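Local coordinates for protein ADP-ribosylating toxin CARDS (Mycoplasma pneumoniae, PDB 4TLV) that transfers ADP-ribosyl groups from NAD(+) to multiple target proteins in vitro and, as the main virulence factor of its bacterium, disrupts respiratory epithelium and causes vacuoles in host cells, at residues Leu494-Asn499 and Trp567-Asp572; Lys525-Arg530 and Arg547-Asn552; Gln554-Ile559 and Ser576-Lys581. All blocks are in the same frame, centred on the assembly; numbering follows the deposited sequence.

Contact 1: residues Leu494-Asn499 and Trp567-Asp572; sequences LHNKLN and WYSTYD
N496-N499, on the chain that continues from strand 490-495, runs beside S569-Y571 at the end of strand 567-570, the two end-to-end directions 28° apart and the CA atoms of L498 and S569 6.7 Å from each other; side chains, not backbone bonds, join them. The polar link is buried: S569 OG gives its hydrogen to N496 OD1 at 2.6 Å, arriving almost in line with the amide C=O (167°). The same OG accepts from a water at 2.8 Å, and that water in turn accepts from K497 N. On its other side the N496 amide is tied to its own turn, ND2 donating to L498 O at 2.8 Å in the carbonyl plane, on a lone pair; a further bond from ND2 to N523 OD1 helps fix the flip of the amide. L498, with CG anti to the backbone N (chi1 177°), directs its isobutyl group at Y571. Its CD2 lies over one ring face in a CH-pi contact, 3.9 Å from the Y571 centroid, and also reaches T570 CA at 3.5 Å. At the rim, Y571 OH touches N499 CA at 3.4 Å and has a probable hydrogen bond to D551 OD2. Within the D3 beta-trefoil domain, strand 506-512 stands between strands 490-495 and 567-570 in the sheet; the contact joins the chain continuing from the first to the end of the second, while Q553 packs on N496, S569 and Y571.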
# COMPACT_ATOMS: atom_id res chain seq x y z
N LEU A 494 20.59 8.14 -2.16
CA LEU A 494 21.32 7.97 -3.42
C LEU A 494 21.40 9.31 -4.12
O LEU A 494 20.38 9.96 -4.37
CB LEU A 494 20.60 6.94 -4.31
CG LEU A 494 21.26 6.62 -5.66
CD1 LEU A 494 22.65 6.04 -5.43
CD2 LEU A 494 20.41 5.67 -6.46
N HIS A 495 22.62 9.75 -4.42
CA HIS A 495 22.84 11.09 -4.95
C HIS A 495 23.59 11.08 -6.29
O HIS A 495 24.66 10.47 -6.42
CB HIS A 495 23.62 11.94 -3.93
CG HIS A 495 23.85 13.35 -4.37
ND1 HIS A 495 25.12 13.88 -4.54
CD2 HIS A 495 22.99 14.34 -4.69
CE1 HIS A 495 25.02 15.14 -4.93
NE2 HIS A 495 23.74 15.45 -5.03
N ASN A 496 23.04 11.77 -7.28
CA ASN A 496 23.68 11.88 -8.59
C ASN A 496 24.70 13.01 -8.54
O ASN A 496 24.44 14.03 -7.94
CB ASN A 496 22.64 12.19 -9.66
CG ASN A 496 23.26 12.65 -10.98
OD1 ASN A 496 23.86 11.72 -11.69
ND2 ASN A 496 23.21 13.83 -11.34
N LYS A 497 25.86 12.83 -9.17
CA LYS A 497 26.88 13.90 -9.22
C LYS A 497 27.08 14.42 -10.65
O LYS A 497 27.55 15.54 -10.86
CB LYS A 497 28.21 13.41 -8.67
CG LYS A 497 28.17 13.01 -7.21
CD LYS A 497 29.42 12.23 -6.80
CE LYS A 497 30.66 13.09 -6.88
NZ LYS A 497 31.78 12.49 -6.08
N LEU A 498 26.72 13.58 -11.61
CA LEU A 498 26.91 13.89 -13.03
C LEU A 498 26.05 15.04 -13.53
O LEU A 498 24.84 15.10 -13.27
CB LEU A 498 26.62 12.65 -13.88
CG LEU A 498 26.70 12.80 -15.41
CD1 LEU A 498 28.15 13.01 -15.84
CD2 LEU A 498 26.10 11.59 -16.11
N ASN A 499 26.67 15.95 -14.28
CA ASN A 499 25.93 16.98 -15.00
C ASN A 499 26.65 17.38 -16.29
O ASN A 499 27.69 16.82 -16.62
CB ASN A 499 25.71 18.21 -14.11
CG ASN A 499 27.00 18.82 -13.63
OD1 ASN A 499 27.92 19.03 -14.42
ND2 ASN A 499 27.08 19.12 -12.34
N TRP A 567 28.92 1.61 -8.59
CA TRP A 567 27.69 2.22 -9.07
C TRP A 567 27.98 3.62 -9.59
O TRP A 567 28.63 4.42 -8.92
CB TRP A 567 26.65 2.27 -7.92
CG TRP A 567 26.21 0.91 -7.48
CD1 TRP A 567 26.95 0.00 -6.79
CD2 TRP A 567 24.93 0.30 -7.70
NE1 TRP A 567 26.22 -1.14 -6.56
CE2 TRP A 567 24.97 -0.98 -7.11
CE3 TRP A 567 23.75 0.71 -8.32
CZ2 TRP A 567 23.88 -1.86 -7.13
CZ3 TRP A 567 22.66 -0.16 -8.35
CH2 TRP A 567 22.74 -1.43 -7.76
N TYR A 568 27.49 3.94 -10.79
CA TYR A 568 27.71 5.26 -11.35
C TYR A 568 26.49 5.69 -12.14
O TYR A 568 25.57 4.90 -12.36
CB TYR A 568 28.97 5.24 -12.25
CG TYR A 568 28.80 4.42 -13.52
CD1 TYR A 568 28.98 3.04 -13.52
CD2 TYR A 568 28.47 5.04 -14.72
CE1 TYR A 568 28.81 2.29 -14.69
CE2 TYR A 568 28.31 4.31 -15.89
CZ TYR A 568 28.48 2.93 -15.87
OH TYR A 568 28.31 2.21 -17.03
N SER A 569 26.45 6.95 -12.56
CA SER A 569 25.42 7.38 -13.50
C SER A 569 26.06 7.96 -14.76
O SER A 569 27.19 8.45 -14.73
CB SER A 569 24.46 8.40 -12.87
OG SER A 569 25.09 9.64 -12.57
N THR A 570 25.32 7.92 -15.87
CA THR A 570 25.88 8.24 -17.18
C THR A 570 24.88 8.80 -18.18
O THR A 570 23.68 8.56 -18.09
CB THR A 570 26.57 6.99 -17.79
OG1 THR A 570 27.13 7.32 -19.06
CG2 THR A 570 25.57 5.84 -17.96
N TYR A 571 25.39 9.57 -19.14
CA TYR A 571 24.59 10.01 -20.27
C TYR A 571 24.65 9.02 -21.44
O TYR A 571 23.91 9.16 -22.42
CB TYR A 571 25.04 11.39 -20.77
CG TYR A 571 24.71 12.54 -19.85
CD1 TYR A 571 23.39 12.87 -19.55
CD2 TYR A 571 25.72 13.31 -19.28
CE1 TYR A 571 23.09 13.93 -18.72
CE2 TYR A 571 25.42 14.37 -18.45
CZ TYR A 571 24.11 14.67 -18.17
OH TYR A 571 23.82 15.72 -17.34
N ASP A 572 25.53 8.02 -21.35
CA ASP A 572 25.70 7.07 -22.45
C ASP A 572 24.71 5.92 -22.37
O ASP A 572 24.75 5.13 -21.43
CB ASP A 572 27.13 6.52 -22.47
CG ASP A 572 28.16 7.58 -22.82
OD1 ASP A 572 27.80 8.55 -23.53
OD2 ASP A 572 29.32 7.43 -22.38
O HOH W 1 26.71 10.64 -10.58

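Contact 2: residues Lys525-Arg530 and Arg547-Asn552; sequences KWYFSR and RCYADN
Strands 526-529 and 543-548 of the D3 beta-trefoil domain pair antiparallel through W526 with C548 and Y527 with R547. Y527 and R547 form the hydrogen-bonded pair, Y527 N to R547 O at 2.9 Å and R547 N to Y527 O at 3.0 Å; Y549 N, donating to K525 O at 2.9 Å, extends the pairing past the strands. W526 and C548 are the adjoining non-hydrogen-bonded pair. C548 CB sits above the six-membered ring of W526, 3.9 Å from its centroid, with SG higher over the same face, a sulfur-aromatic contact; K525 CB lies likewise over Y549. Y527 turns its edge to the face of Y549 in an offset edge-to-face pair, planes at 79°. Helix 92-104 of the mART domain packs against Y527 and Y549, so this side of D3 faces the catalytic domain. R547 runs extended past the phenol end of Y527, its CD 3.4 Å from Y527 OH, before its guanidinium meets D531 in a salt bridge. Y527 CG stands between the backbone N and carbonyl carbon (chi1 65°), which carries the phenol over the neighbouring strand, where OH donates to N552 OD1 at 2.6 Å from well above the amide carbonyl plane.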
# COMPACT_ATOMS: atom_id res chain seq x y z
N LYS A 525 16.53 12.76 -6.73
CA LYS A 525 15.29 12.16 -7.26
C LYS A 525 15.51 11.18 -8.40
O LYS A 525 16.22 11.48 -9.37
CB LYS A 525 14.31 13.27 -7.68
CG LYS A 525 13.96 14.22 -6.54
CD LYS A 525 12.78 15.08 -6.89
CE LYS A 525 12.34 15.89 -5.66
NZ LYS A 525 11.25 16.81 -6.03
N TRP A 526 14.86 10.01 -8.31
CA TRP A 526 15.04 8.93 -9.28
C TRP A 526 13.69 8.35 -9.71
O TRP A 526 12.70 8.45 -8.99
CB TRP A 526 15.89 7.82 -8.67
CG TRP A 526 17.20 8.30 -8.19
CD1 TRP A 526 17.47 8.86 -6.97
CD2 TRP A 526 18.43 8.31 -8.91
NE1 TRP A 526 18.80 9.22 -6.89
CE2 TRP A 526 19.41 8.88 -8.07
CE3 TRP A 526 18.81 7.88 -10.19
CZ2 TRP A 526 20.75 9.03 -8.47
CZ3 TRP A 526 20.14 8.03 -10.58
CH2 TRP A 526 21.09 8.60 -9.73
N TYR A 527 13.66 7.75 -10.89
CA TYR A 527 12.46 7.05 -11.35
C TYR A 527 12.83 5.78 -12.10
O TYR A 527 13.97 5.63 -12.56
CB TYR A 527 11.58 7.96 -12.21
CG TYR A 527 12.22 8.38 -13.51
CD1 TYR A 527 13.13 9.43 -13.55
CD2 TYR A 527 11.93 7.71 -14.69
CE1 TYR A 527 13.72 9.82 -14.76
CE2 TYR A 527 12.52 8.08 -15.90
CZ TYR A 527 13.41 9.13 -15.93
OH TYR A 527 13.99 9.50 -17.12
N PHE A 528 11.88 4.86 -12.19
CA PHE A 528 12.11 3.56 -12.80
C PHE A 528 11.54 3.53 -14.22
O PHE A 528 10.52 4.18 -14.49
CB PHE A 528 11.46 2.45 -11.96
CG PHE A 528 11.99 2.39 -10.54
CD1 PHE A 528 11.52 3.26 -9.57
CD2 PHE A 528 12.96 1.46 -10.20
CE1 PHE A 528 12.01 3.22 -8.27
CE2 PHE A 528 13.47 1.40 -8.90
CZ PHE A 528 13.00 2.29 -7.94
N SER A 529 12.20 2.78 -15.10
CA SER A 529 11.80 2.68 -16.52
C SER A 529 11.78 1.24 -16.97
O SER A 529 12.73 0.49 -16.71
CB SER A 529 12.80 3.42 -17.43
OG SER A 529 12.93 4.77 -17.07
N ARG A 530 10.72 0.85 -17.67
CA ARG A 530 10.64 -0.48 -18.24
C ARG A 530 11.39 -0.56 -19.58
O ARG A 530 11.95 -1.58 -19.91
CB ARG A 530 9.17 -0.91 -18.43
CG ARG A 530 8.38 -1.04 -17.11
CD ARG A 530 6.88 -1.19 -17.38
NE ARG A 530 6.62 -2.40 -18.16
CZ ARG A 530 6.38 -3.60 -17.63
NH1 ARG A 530 6.33 -3.75 -16.31
NH2 ARG A 530 6.18 -4.64 -18.43
N ARG A 547 16.72 6.15 -13.66
CA ARG A 547 17.25 7.43 -14.13
C ARG A 547 16.98 8.53 -13.12
O ARG A 547 16.01 8.48 -12.36
CB ARG A 547 16.62 7.81 -15.47
CG ARG A 547 17.05 6.90 -16.62
CD ARG A 547 16.48 7.36 -17.96
NE ARG A 547 17.02 6.55 -19.05
CZ ARG A 547 16.52 5.38 -19.43
NH1 ARG A 547 15.46 4.87 -18.82
NH2 ARG A 547 17.08 4.72 -20.43
N CYS A 548 17.83 9.55 -13.13
CA CYS A 548 17.70 10.69 -12.23
C CYS A 548 16.82 11.77 -12.87
O CYS A 548 16.92 12.03 -14.07
CB CYS A 548 19.11 11.22 -11.92
SG CYS A 548 19.15 12.71 -10.93
N TYR A 549 15.94 12.38 -12.08
CA TYR A 549 15.09 13.46 -12.60
C TYR A 549 15.89 14.60 -13.22
O TYR A 549 15.43 15.24 -14.16
CB TYR A 549 14.27 14.10 -11.48
CG TYR A 549 12.96 13.44 -11.06
CD1 TYR A 549 12.90 12.10 -10.71
CD2 TYR A 549 11.81 14.21 -10.94
CE1 TYR A 549 11.68 11.52 -10.27
CE2 TYR A 549 10.60 13.65 -10.51
CZ TYR A 549 10.56 12.30 -10.18
OH TYR A 549 9.37 11.77 -9.73
N ALA A 550 17.04 14.92 -12.63
CA ALA A 550 17.76 16.15 -12.99
C ALA A 550 17.97 16.30 -14.50
O ALA A 550 17.60 17.32 -15.08
CB ALA A 550 19.10 16.24 -12.24
N ASP A 551 18.57 15.29 -15.12
CA ASP A 551 18.87 15.37 -16.55
C ASP A 551 18.89 13.97 -17.15
O ASP A 551 19.61 13.70 -18.11
CB ASP A 551 20.23 16.07 -16.77
CG ASP A 551 20.42 16.55 -18.21
OD1 ASP A 551 19.41 16.74 -18.93
OD2 ASP A 551 21.58 16.76 -18.62
N ASN A 552 18.08 13.07 -16.58
CA ASN A 552 17.98 11.69 -17.06
C ASN A 552 19.27 10.90 -17.05
O ASN A 552 19.45 9.97 -17.85
CB ASN A 552 17.31 11.63 -18.42
CG ASN A 552 15.88 12.03 -18.35
OD1 ASN A 552 15.22 11.73 -17.35
ND2 ASN A 552 15.38 12.71 -19.37

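Contact 3: residues Gln554-Ile559 and Ser576-Lys581; sequences QLKVII and SNVEDK
V557 and I558 pair with E579 and V578 as antiparallel strands of the D3 beta-trefoil domain. V557 and E579, the hydrogen-bonded pair (V557 N to E579 O 3.0 Å, E579 N to V557 O 2.8 Å), share one face; I558 and V578, the non-hydrogen-bonded pair, point to the other. A third bond, I559 N to N577 O, continues the pairing past the end of strand 554-558. There I559 turns toward the partner strand and lays CG1 against E579 CB at 3.9 Å, its CD1 on the V578 carbonyl, while the I558 side chain crosses that of N577, CG2 3.8 Å from ND2, and N577 OD1 bonds to S560 OG. At the opposite end D580, its CG set between backbone N and carbonyl carbon (chi1 66°), runs the same way as K556, and the extended lysine lays its CG, CD and CE methylenes alongside, K556 CD 3.7 Å from D580 CB. K556 NZ and D580 OD2 stay 4.7 Å apart; a water that accepts from NZ has only a weak bond to OD2. NZ also salt-bridges E575 and bonds D572 O. Q554, extended, crosses D580 with amide and carboxylate planes only 22° apart, its NE2 3.6 Å from D580 CB. One water accepts from Q554 NE2 and donates to both L555 O and D580 O, bridging the strands. Another accepts from the same NE2 and donates to D580 OD2 at 2.5 Å.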
# COMPACT_ATOMS: atom_id res chain seq x y z
N GLN A 554 21.62 8.05 -16.08
CA GLN A 554 21.22 6.67 -15.88
C GLN A 554 22.11 5.89 -14.92
O GLN A 554 23.34 5.85 -15.05
CB GLN A 554 21.13 5.91 -17.21
CG GLN A 554 20.51 4.52 -17.05
CD GLN A 554 20.33 3.78 -18.36
OE1 GLN A 554 20.57 4.33 -19.44
NE2 GLN A 554 19.89 2.52 -18.28
N LEU A 555 21.47 5.26 -13.94
CA LEU A 555 22.17 4.43 -12.96
C LEU A 555 22.65 3.14 -13.61
O LEU A 555 21.87 2.42 -14.24
CB LEU A 555 21.23 4.09 -11.79
CG LEU A 555 21.89 3.50 -10.55
CD1 LEU A 555 22.84 4.54 -9.93
CD2 LEU A 555 20.84 3.06 -9.54
N LYS A 556 23.94 2.84 -13.45
CA LYS A 556 24.49 1.57 -13.90
C LYS A 556 25.56 1.05 -12.94
O LYS A 556 25.97 1.76 -12.02
CB LYS A 556 25.09 1.70 -15.31
CG LYS A 556 24.11 2.18 -16.36
CD LYS A 556 24.69 1.97 -17.76
CE LYS A 556 23.96 2.81 -18.80
NZ LYS A 556 24.61 2.68 -20.14
N VAL A 557 26.01 -0.18 -13.17
CA VAL A 557 27.06 -0.80 -12.36
C VAL A 557 28.15 -1.42 -13.24
O VAL A 557 27.86 -2.06 -14.26
CB VAL A 557 26.50 -1.92 -11.47
CG1 VAL A 557 27.57 -2.39 -10.51
CG2 VAL A 557 25.30 -1.45 -10.69
N ILE A 558 29.40 -1.23 -12.85
CA ILE A 558 30.52 -1.83 -13.59
C ILE A 558 30.59 -3.32 -13.32
O ILE A 558 30.49 -3.76 -12.17
CB ILE A 558 31.87 -1.14 -13.23
CG1 ILE A 558 31.80 0.33 -13.60
CG2 ILE A 558 33.02 -1.84 -13.96
CD1 ILE A 558 32.99 1.17 -13.12
N ILE A 559 30.73 -4.12 -14.37
CA ILE A 559 30.64 -5.56 -14.23
C ILE A 559 31.95 -6.26 -13.83
O ILE A 559 31.95 -7.18 -13.02
CB ILE A 559 30.09 -6.23 -15.52
CG1 ILE A 559 28.62 -5.89 -15.71
CG2 ILE A 559 30.27 -7.72 -15.44
CD1 ILE A 559 27.99 -6.57 -16.94
N SER A 576 30.08 -0.79 -22.74
CA SER A 576 30.49 -2.19 -22.61
C SER A 576 31.03 -2.50 -21.21
O SER A 576 31.49 -1.61 -20.49
CB SER A 576 31.51 -2.55 -23.69
OG SER A 576 32.50 -1.54 -23.81
N ASN A 577 30.95 -3.77 -20.81
CA ASN A 577 31.38 -4.17 -19.48
C ASN A 577 30.56 -3.50 -18.38
O ASN A 577 31.05 -3.28 -17.27
CB ASN A 577 32.87 -3.84 -19.28
CG ASN A 577 33.39 -4.27 -17.92
OD1 ASN A 577 33.12 -5.39 -17.48
ND2 ASN A 577 34.13 -3.39 -17.25
N VAL A 578 29.32 -3.14 -18.69
CA VAL A 578 28.47 -2.56 -17.65
C VAL A 578 27.08 -3.18 -17.63
O VAL A 578 26.61 -3.73 -18.63
CB VAL A 578 28.34 -1.03 -17.77
CG1 VAL A 578 29.72 -0.38 -17.73
CG2 VAL A 578 27.58 -0.65 -19.03
N GLU A 579 26.43 -3.10 -16.48
CA GLU A 579 25.10 -3.64 -16.31
C GLU A 579 24.16 -2.48 -16.11
O GLU A 579 24.35 -1.69 -15.20
CB GLU A 579 25.06 -4.54 -15.07
CG GLU A 579 23.69 -5.20 -14.84
CD GLU A 579 23.22 -5.95 -16.08
OE1 GLU A 579 23.73 -7.05 -16.35
OE2 GLU A 579 22.34 -5.43 -16.79
N ASP A 580 23.16 -2.35 -16.97
CA ASP A 580 22.16 -1.31 -16.76
C ASP A 580 20.83 -1.85 -16.22
O ASP A 580 19.93 -1.08 -15.89
CB ASP A 580 21.96 -0.44 -18.01
CG ASP A 580 21.35 -1.18 -19.18
OD1 ASP A 580 21.04 -2.39 -19.08
OD2 ASP A 580 21.16 -0.53 -20.23
N LYS A 581 20.73 -3.16 -16.10
CA LYS A 581 19.53 -3.75 -15.52
C LYS A 581 19.69 -3.83 -14.00
O LYS A 581 20.58 -4.53 -13.51
CB LYS A 581 19.27 -5.13 -16.11
CG LYS A 581 18.98 -5.10 -17.61
CD LYS A 581 18.72 -6.50 -18.14
CE LYS A 581 20.00 -7.31 -18.16
NZ LYS A 581 19.88 -8.50 -17.28
O HOH W 2 19.52 1.66 -15.39
O HOH W 3 19.90 1.49 -21.10
O HOH W 4 24.37 0.13 -21.25

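All three contacts lie in the D3 domain and reach one antiparallel sheet. Contacts 1 and 2 have centres about 10 Å apart, contacts 1 and 3 about 11 Å, and contacts 2 and 3 about 15 Å. Along the chain contact 2 closes before contact 3 opens; contact 1 spans contact 2 and alternates with contact 3. Strands 567-570 and 554-558 are neighbours, as are 578-583 and 543-548. Probable hydrogen bonds W526 NE1 to L494 O and Y571 OH to D551 OD2 join contacts 1 and 2; K556 NZ to D572 O and K556 N to Y568 O join 1 and 3. The three contacts tie the closing strands of D3, from 543 to 583, to strand 526-529 and to the chain continuing from strand 490-495.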